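Putative Fe-S biosynthesis protein (Lactobacillus acidophilus, PDB 2QGO) probably takes part in the biosynthesis of iron-sulphur clusters. Local coordinates at residues 23-28 and 56-61; 27-32 and 49-54. One frame throughout, in Å; residues are numbered along the deposited sequence.

Interaction 1 of 2, residues 23-28 and 56-61; sequences DKILIL and DKVDPD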
ATOM      1  N   ASP A  23       5.215   1.323  10.984  1.00 26.88           N
ATOM      2  CA  ASP A  23       4.791   2.446  11.810  1.00 27.39           C
ATOM      3  C   ASP A  23       4.555   3.711  10.988  1.00 25.90           C
ATOM      4  O   ASP A  23       4.212   4.756  11.530  1.00 25.96           O
ATOM      5  CB  ASP A  23       5.884   2.732  12.841  1.00 31.31           C
ATOM      6  CG  ASP A  23       7.188   3.201  12.189  1.00 35.86           C
ATOM      7  OD1 ASP A  23       7.756   2.457  11.338  1.00 37.47           O
ATOM      8  OD2 ASP A  23       7.637   4.327  12.516  1.00 39.79           O
ATOM      9  N   LYS A  24       4.749   3.613   9.680  1.00 25.00           N
ATOM     10  CA  LYS A  24       4.598   4.758   8.799  1.00 24.18           C
ATOM     11  C   LYS A  24       3.189   4.959   8.257  1.00 25.00           C
ATOM     12  O   LYS A  24       2.293   4.142   8.473  1.00 22.19           O
ATOM     13  CB  LYS A  24       5.542   4.606   7.608  1.00 24.93           C
ATOM     14  CG  LYS A  24       7.012   4.454   7.960  1.00 23.97           C
ATOM     15  CD  LYS A  24       7.605   5.752   8.458  1.00 24.66           C
ATOM     16  CE  LYS A  24       9.107   5.644   8.592  1.00 25.88           C
ATOM     17  NZ  LYS A  24       9.664   6.905   9.146  1.00 28.52           N
ATOM     18  N   ILE A  25       3.010   6.067   7.543  1.00 23.16           N
ATOM     19  CA  ILE A  25       1.740   6.341   6.906  1.00 22.93           C
ATOM     20  C   ILE A  25       1.809   5.484   5.646  1.00 22.64           C
ATOM     21  O   ILE A  25       2.710   5.656   4.822  1.00 22.46           O
ATOM     22  CB  ILE A  25       1.612   7.825   6.505  1.00 24.35           C
ATOM     23  CG1 ILE A  25       1.676   8.709   7.755  1.00 25.31           C
ATOM     24  CG2 ILE A  25       0.325   8.044   5.716  1.00 24.02           C
ATOM     25  CD1 ILE A  25       0.630   8.370   8.820  1.00 27.76           C
ATOM     26  N   LEU A  26       0.885   4.547   5.502  1.00 21.65           N
ATOM     27  CA  LEU A  26       0.894   3.684   4.324  1.00 21.90           C
ATOM     28  C   LEU A  26      -0.245   4.023   3.379  1.00 22.23           C
ATOM     29  O   LEU A  26      -1.365   4.291   3.809  1.00 22.40           O
ATOM     30  CB  LEU A  26       0.798   2.212   4.731  1.00 21.02           C
ATOM     31  CG  LEU A  26       1.914   1.712   5.643  1.00 22.00           C
ATOM     32  CD1 LEU A  26       1.665   0.251   5.975  1.00 23.30           C
ATOM     33  CD2 LEU A  26       3.277   1.894   4.957  1.00 19.51           C
ATOM     34  N   ILE A  27       0.061   4.013   2.090  1.00 21.10           N
ATOM     35  CA  ILE A  27      -0.915   4.312   1.058  1.00 23.12           C
ATOM     36  C   ILE A  27      -0.980   3.153   0.077  1.00 23.82           C
ATOM     37  O   ILE A  27      -0.001   2.854  -0.603  1.00 24.18           O
ATOM     38  CB  ILE A  27      -0.519   5.591   0.287  1.00 24.94           C
ATOM     39  CG1 ILE A  27      -0.471   6.779   1.246  1.00 25.56           C
ATOM     40  CG2 ILE A  27      -1.486   5.831  -0.866  1.00 24.89           C
ATOM     41  CD1 ILE A  27       0.138   8.037   0.637  1.00 28.65           C
ATOM     42  N   LEU A  28      -2.132   2.496   0.018  1.00 24.17           N
ATOM     43  CA  LEU A  28      -2.330   1.378  -0.897  1.00 26.06           C
ATOM     44  C   LEU A  28      -3.036   1.922  -2.129  1.00 27.29           C
ATOM     45  O   LEU A  28      -4.101   2.518  -2.029  1.00 29.43           O
ATOM     46  CB  LEU A  28      -3.186   0.292  -0.235  1.00 23.69           C
ATOM     47  CG  LEU A  28      -3.648  -0.899  -1.088  1.00 26.31           C
ATOM     48  CD1 LEU A  28      -2.434  -1.660  -1.634  1.00 25.64           C
ATOM     49  CD2 LEU A  28      -4.529  -1.829  -0.229  1.00 25.13           C
ATOM     50  N   ASP A  56       5.759   9.923   5.877  1.00 28.40           N
ATOM     51  CA  ASP A  56       5.893  10.233   7.298  1.00 31.43           C
ATOM     52  C   ASP A  56       4.737  11.064   7.835  1.00 31.32           C
ATOM     53  O   ASP A  56       4.566  11.200   9.042  1.00 31.14           O
ATOM     54  CB  ASP A  56       7.234  10.900   7.570  1.00 34.60           C
ATOM     55  CG  ASP A  56       8.355   9.888   7.645  1.00 38.07           C
ATOM     56  OD1 ASP A  56       8.327   9.060   8.579  1.00 40.07           O
ATOM     57  OD2 ASP A  56       9.247   9.895   6.772  1.00 40.32           O
ATOM     58  N   LYS A  57       3.935  11.594   6.916  1.00 32.41           N
ATOM     59  CA  LYS A  57       2.759  12.383   7.249  1.00 33.30           C
ATOM     60  C   LYS A  57       1.691  12.036   6.222  1.00 31.90           C
ATOM     61  O   LYS A  57       1.995  11.519   5.143  1.00 30.82           O
ATOM     62  CB  LYS A  57       3.067  13.883   7.212  1.00 35.27           C
ATOM     63  CG  LYS A  57       3.945  14.352   8.370  1.00 41.36           C
ATOM     64  CD  LYS A  57       4.083  15.879   8.418  1.00 43.92           C
ATOM     65  CE  LYS A  57       2.963  16.545   9.228  1.00 45.75           C
ATOM     66  NZ  LYS A  57       1.589  16.246   8.713  1.00 45.91           N
ATOM     67  N   VAL A  58       0.441  12.309   6.559  1.00 30.58           N
ATOM     68  CA  VAL A  58      -0.666  12.009   5.666  1.00 31.23           C
ATOM     69  C   VAL A  58      -0.637  12.850   4.392  1.00 31.65           C
ATOM     70  O   VAL A  58      -0.190  14.002   4.399  1.00 31.27           O
ATOM     71  CB  VAL A  58      -2.011  12.242   6.383  1.00 33.61           C
ATOM     72  CG1 VAL A  58      -2.155  11.267   7.558  1.00 32.23           C
ATOM     73  CG2 VAL A  58      -2.080  13.685   6.884  1.00 34.00           C
ATOM     74  N   ASP A  59      -1.099  12.256   3.297  1.00 30.34           N
ATOM     75  CA  ASP A  59      -1.182  12.942   2.011  1.00 30.91           C
ATOM     76  C   ASP A  59      -2.674  13.228   1.805  1.00 31.17           C
ATOM     77  O   ASP A  59      -3.477  12.304   1.693  1.00 28.89           O
ATOM     78  CB  ASP A  59      -0.684  12.034   0.881  1.00 29.64           C
ATOM     79  CG  ASP A  59      -0.648  12.738  -0.476  1.00 28.54           C
ATOM     80  OD1 ASP A  59      -1.483  13.631  -0.734  1.00 26.66           O
ATOM     81  OD2 ASP A  59       0.219  12.379  -1.297  1.00 28.16           O
ATOM     82  N   PRO A  60      -3.062  14.513   1.767  1.00 32.91           N
ATOM     83  CA  PRO A  60      -4.478  14.855   1.574  1.00 32.92           C
ATOM     84  C   PRO A  60      -5.122  14.272   0.311  1.00 33.46           C
ATOM     85  O   PRO A  60      -6.344  14.171   0.233  1.00 32.90           O
ATOM     86  CB  PRO A  60      -4.477  16.389   1.604  1.00 33.32           C
ATOM     87  CG  PRO A  60      -3.056  16.758   1.240  1.00 34.86           C
ATOM     88  CD  PRO A  60      -2.249  15.722   1.974  1.00 32.63           C
ATOM     89  N   ASP A  61      -4.314  13.891  -0.675  1.00 33.29           N
ATOM     90  CA  ASP A  61      -4.858  13.287  -1.893  1.00 33.86           C
ATOM     91  C   ASP A  61      -5.314  11.846  -1.618  1.00 32.87           C
ATOM     92  O   ASP A  61      -5.975  11.225  -2.455  1.00 33.65           O
ATOM     93  CB  ASP A  61      -3.814  13.263  -3.014  1.00 34.74           C
ATOM     94  CG  ASP A  61      -3.669  14.606  -3.718  1.00 37.87           C
ATOM     95  OD1 ASP A  61      -4.367  15.579  -3.333  1.00 36.40           O
ATOM     96  OD2 ASP A  61      -2.851  14.683  -4.669  1.00 39.09           O
TER

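Interaction 2 of 2, residues 27-32 and 49-54; sequences ILITDD and HFSIIW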
ATOM      1  N   ILE A  27       0.061   4.013   2.090  1.00 21.10           N
ATOM      2  CA  ILE A  27      -0.915   4.312   1.058  1.00 23.12           C
ATOM      3  C   ILE A  27      -0.980   3.153   0.077  1.00 23.82           C
ATOM      4  O   ILE A  27      -0.001   2.854  -0.603  1.00 24.18           O
ATOM      5  CB  ILE A  27      -0.519   5.591   0.287  1.00 24.94           C
ATOM      6  CG1 ILE A  27      -0.471   6.779   1.246  1.00 25.56           C
ATOM      7  CG2 ILE A  27      -1.486   5.831  -0.866  1.00 24.89           C
ATOM      8  CD1 ILE A  27       0.138   8.037   0.637  1.00 28.65           C
ATOM      9  N   LEU A  28      -2.132   2.496   0.018  1.00 24.17           N
ATOM     10  CA  LEU A  28      -2.330   1.378  -0.897  1.00 26.06           C
ATOM     11  C   LEU A  28      -3.036   1.922  -2.129  1.00 27.29           C
ATOM     12  O   LEU A  28      -4.101   2.518  -2.029  1.00 29.43           O
ATOM     13  CB  LEU A  28      -3.186   0.292  -0.235  1.00 23.69           C
ATOM     14  CG  LEU A  28      -3.648  -0.899  -1.088  1.00 26.31           C
ATOM     15  CD1 LEU A  28      -2.434  -1.660  -1.634  1.00 25.64           C
ATOM     16  CD2 LEU A  28      -4.529  -1.829  -0.229  1.00 25.13           C
ATOM     17  N   ILE A  29      -2.438   1.734  -3.294  1.00 28.44           N
ATOM     18  CA  ILE A  29      -3.048   2.231  -4.515  1.00 29.95           C
ATOM     19  C   ILE A  29      -2.775   1.314  -5.690  1.00 29.18           C
ATOM     20  O   ILE A  29      -1.929   0.422  -5.617  1.00 26.75           O
ATOM     21  CB  ILE A  29      -2.509   3.618  -4.867  1.00 30.46           C
ATOM     22  CG1 ILE A  29      -0.997   3.536  -5.055  1.00 31.84           C
ATOM     23  CG2 ILE A  29      -2.860   4.607  -3.770  1.00 33.02           C
ATOM     24  CD1 ILE A  29      -0.389   4.783  -5.628  1.00 37.12           C
ATOM     25  N   THR A  30      -3.516   1.535  -6.772  1.00 30.44           N
ATOM     26  CA  THR A  30      -3.323   0.754  -7.984  1.00 32.89           C
ATOM     27  C   THR A  30      -2.193   1.496  -8.661  1.00 32.49           C
ATOM     28  O   THR A  30      -2.022   2.695  -8.458  1.00 34.33           O
ATOM     29  CB  THR A  30      -4.544   0.811  -8.924  1.00 34.78           C
ATOM     30  OG1 THR A  30      -4.671   2.142  -9.438  1.00 37.57           O
ATOM     31  CG2 THR A  30      -5.817   0.441  -8.190  1.00 35.67           C
ATOM     32  N   ASP A  31      -1.411   0.798  -9.458  1.00 33.28           N
ATOM     33  CA  ASP A  31      -0.315   1.452 -10.140  1.00 32.81           C
ATOM     34  C   ASP A  31      -0.479   1.204 -11.630  1.00 31.23           C
ATOM     35  O   ASP A  31       0.026   0.217 -12.150  1.00 31.39           O
ATOM     36  CB  ASP A  31       1.020   0.882  -9.656  1.00 34.44           C
ATOM     37  CG  ASP A  31       2.198   1.699 -10.125  1.00 35.77           C
ATOM     38  OD1 ASP A  31       2.000   2.564 -11.011  1.00 36.19           O
ATOM     39  OD2 ASP A  31       3.317   1.476  -9.615  1.00 37.03           O
ATOM     40  N   ASP A  32      -1.199   2.092 -12.307  1.00 30.45           N
ATOM     41  CA  ASP A  32      -1.415   1.954 -13.738  1.00 30.00           C
ATOM     42  C   ASP A  32      -0.505   2.903 -14.518  1.00 29.02           C
ATOM     43  O   ASP A  32      -0.698   3.116 -15.714  1.00 29.52           O
ATOM     44  CB  ASP A  32      -2.883   2.235 -14.079  1.00 30.51           C
ATOM     45  CG  ASP A  32      -3.296   3.659 -13.773  1.00 32.21           C
ATOM     46  OD1 ASP A  32      -2.484   4.418 -13.205  1.00 33.89           O
ATOM     47  OD2 ASP A  32      -4.440   4.021 -14.102  1.00 33.21           O
ATOM     48  N   HIS A  49      -2.430  -4.177 -10.881  1.00 36.07           N
ATOM     49  CA  HIS A  49      -1.226  -4.132 -10.051  1.00 35.60           C
ATOM     50  C   HIS A  49      -1.349  -3.095  -8.934  1.00 33.96           C
ATOM     51  O   HIS A  49      -1.958  -2.038  -9.115  1.00 32.98           O
ATOM     52  CB  HIS A  49      -0.006  -3.807 -10.912  1.00 37.32           C
ATOM     53  CG  HIS A  49       1.267  -3.694 -10.132  1.00 39.47           C
ATOM     54  ND1 HIS A  49       1.754  -4.720  -9.349  1.00 40.37           N
ATOM     55  CD2 HIS A  49       2.142  -2.669  -9.994  1.00 40.19           C
ATOM     56  CE1 HIS A  49       2.871  -4.333  -8.760  1.00 40.64           C
ATOM     57  NE2 HIS A  49       3.128  -3.091  -9.135  1.00 41.80           N
ATOM     58  N   PHE A  50      -0.774  -3.397  -7.776  1.00 31.58           N
ATOM     59  CA  PHE A  50      -0.835  -2.467  -6.657  1.00 28.96           C
ATOM     60  C   PHE A  50       0.507  -2.269  -5.987  1.00 27.38           C
ATOM     61  O   PHE A  50       1.439  -3.052  -6.161  1.00 27.73           O
ATOM     62  CB  PHE A  50      -1.831  -2.947  -5.592  1.00 28.45           C
ATOM     63  CG  PHE A  50      -3.217  -3.191  -6.112  1.00 28.38           C
ATOM     64  CD1 PHE A  50      -3.516  -4.359  -6.810  1.00 27.92           C
ATOM     65  CD2 PHE A  50      -4.224  -2.261  -5.905  1.00 27.36           C
ATOM     66  CE1 PHE A  50      -4.802  -4.599  -7.295  1.00 28.42           C
ATOM     67  CE2 PHE A  50      -5.520  -2.493  -6.390  1.00 29.34           C
ATOM     68  CZ  PHE A  50      -5.801  -3.663  -7.082  1.00 26.88           C
ATOM     69  N   SER A  51       0.606  -1.204  -5.211  1.00 26.59           N
ATOM     70  CA  SER A  51       1.831  -0.949  -4.485  1.00 26.75           C
ATOM     71  C   SER A  51       1.537  -0.240  -3.182  1.00 25.05           C
ATOM     72  O   SER A  51       0.493   0.404  -3.020  1.00 24.13           O
ATOM     73  CB  SER A  51       2.809  -0.136  -5.347  1.00 29.30           C
ATOM     74  OG  SER A  51       2.214   1.037  -5.849  1.00 31.48           O
ATOM     75  N   ILE A  52       2.449  -0.405  -2.237  1.00 24.32           N
ATOM     76  CA  ILE A  52       2.338   0.233  -0.932  1.00 24.77           C
ATOM     77  C   ILE A  52       3.311   1.395  -0.923  1.00 23.79           C
ATOM     78  O   ILE A  52       4.509   1.213  -1.112  1.00 22.83           O
ATOM     79  CB  ILE A  52       2.727  -0.722   0.219  1.00 25.07           C
ATOM     80  CG1 ILE A  52       1.581  -1.694   0.498  1.00 27.23           C
ATOM     81  CG2 ILE A  52       3.072   0.083   1.479  1.00 26.31           C
ATOM     82  CD1 ILE A  52       0.305  -0.999   0.967  1.00 30.93           C
ATOM     83  N   ILE A  53       2.790   2.589  -0.702  1.00 22.88           N
ATOM     84  CA  ILE A  53       3.629   3.770  -0.656  1.00 22.63           C
ATOM     85  C   ILE A  53       3.698   4.213   0.791  1.00 21.34           C
ATOM     86  O   ILE A  53       2.666   4.329   1.443  1.00 21.19           O
ATOM     87  CB  ILE A  53       3.014   4.911  -1.500  1.00 21.44           C
ATOM     88  CG1 ILE A  53       2.757   4.417  -2.923  1.00 23.21           C
ATOM     89  CG2 ILE A  53       3.924   6.124  -1.492  1.00 23.37           C
ATOM     90  CD1 ILE A  53       3.962   3.774  -3.586  1.00 23.35           C
ATOM     91  N   TRP A  54       4.898   4.442   1.310  1.00 21.51           N
ATOM     92  CA  TRP A  54       4.994   4.904   2.688  1.00 21.43           C
ATOM     93  C   TRP A  54       5.438   6.364   2.784  1.00 21.73           C
ATOM     94  O   TRP A  54       6.233   6.843   1.975  1.00 22.39           O
ATOM     95  CB  TRP A  54       5.919   4.002   3.521  1.00 20.18           C
ATOM     96  CG  TRP A  54       7.363   4.035   3.159  1.00 21.05           C
ATOM     97  CD1 TRP A  54       8.014   3.191   2.309  1.00 20.20           C
ATOM     98  CD2 TRP A  54       8.360   4.924   3.686  1.00 20.77           C
ATOM     99  NE1 TRP A  54       9.357   3.490   2.278  1.00 19.21           N
ATOM    100  CE2 TRP A  54       9.597   4.550   3.112  1.00 20.92           C
ATOM    101  CE3 TRP A  54       8.328   5.999   4.586  1.00 19.95           C
ATOM    102  CZ2 TRP A  54      10.794   5.211   3.412  1.00 20.45           C
ATOM    103  CZ3 TRP A  54       9.523   6.663   4.886  1.00 20.27           C
ATOM    104  CH2 TRP A  54      10.738   6.264   4.297  1.00 22.66           C
TER
HETATM  105  O   HOH W   1      -2.663  -1.725 -12.498  1.00 30.71           O

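Interaction 1 of 2, residues 23-28 and 56-61
Ile25 points at the backbone of the loop 56-61 and covers its first residues. Its CB lies 4.0 Å from Lys57 O. At CG1 the chain meets the peptide link itself, with Lys57 C 3.7 Å from Ile25 CG1. The branch CG2 lies 3.9 Å from Lys57 O. The tip, Ile25 CD1, reaches the side chain of Val58 at its CG1, 4.2 Å away. One residue earlier, Lys24 bends at chi2 (-72°) and then runs out extended beside Asp56. Lys24 NZ makes a salt bridge to Asp56 OD1, 2.6 Å away, on the syn lone pair of that oxygen. With an alanine in place of Lys24, the Asp56 carboxylate is likely to lose its countercharge and be freer to turn. The Ile27 and Asp59 side chains cross at about a right angle, with Ile27 CD1 4.1 Å from Asp59 CB. Asp59 OD2 is held outside the contact by Lys36 and Tyr37; Asp59 OD1 accepts from Asp61 N within its own loop, 2.8 Å away. The contact is thus loop-on-sheet packing. The chain leaving strand 50-55 passes over isoleucines of strand 25-30, and an Asx turn at Asp59 shapes it on the way to strand 64-65.

Interaction 2 of 2, residues 27-32 and 49-54
Leu28 and Ile52 meet across two antiparallel strands whose directions differ by 148°. They form a non-hydrogen-bonded pair. Leu28 CG lies anti to the backbone N (chi1 173°), which brings its CD1 up against Ile52. There Leu28 CD1 lies 3.8 Å from Ile52 CD1. The same methyl is 4.2 Å from Phe50 CB, and so fills the hollow between these two side chains. Ile27, Ile29, Ser51 and Ile53 line the opposite face. On it Ile27 CB and Ile53 CB abut at 4.0 Å. Ile29 CD1 reaches along the sheet to the CG1 branch of Ile53, 4.2 Å away.

At the far end the side chains of Thr30 and Phe50 diverge at their roots. The Phe50 ring still lies against strand 25-30, obliquely to the Thr30 methyl, and Phe50 CE2 is 3.5 Å from Thr30 CG2. Asp31 CB is a bump in the notch between His49 and Ser51, 3.7 Å from His49 CD2. Its carboxylate turns to Ile39 and Ser38 instead. Ser51 OG, buried beside it, has no partner in the model.

Paired backbone bonds tie Ile27 to Ile53 and Ile29 to Ser51. A last one joins Asp31 N to His49 O at 2.9 Å. Nearby, a water accepts from His49 N, while the His49 ring is held by Asp111.

The pair lies within the mixed sheet. Strand 73-76 flanks strand 25-30, and strand 104-114 flanks strand 50-55. Thr30 and Ile29 also touch Phe79 and Asp80 of helix 78-81, and Phe50 packs on Leu106 of strand 104-114.

In the fold
Both interactions start from strand 25-30 and share Ile27 and Leu28. Interaction 2 pairs this strand edge to edge with strand 50-55. Interaction 1 lies where the chain has just left strand 50-55 and lies over the start of strand 25-30. Their centres are about 12 Å apart. Trp54 joins them: its CB lies 3.7 Å from Leu26 CD2, and its CZ3 lies 3.9 Å from Lys24 CE. Interaction 2 is buried, about 5 Å from the centre of the chain to its own centre; interaction 1 is partly open. No ligand or cluster marks an active site here. Residues 40-48, just before His49, are not modelled.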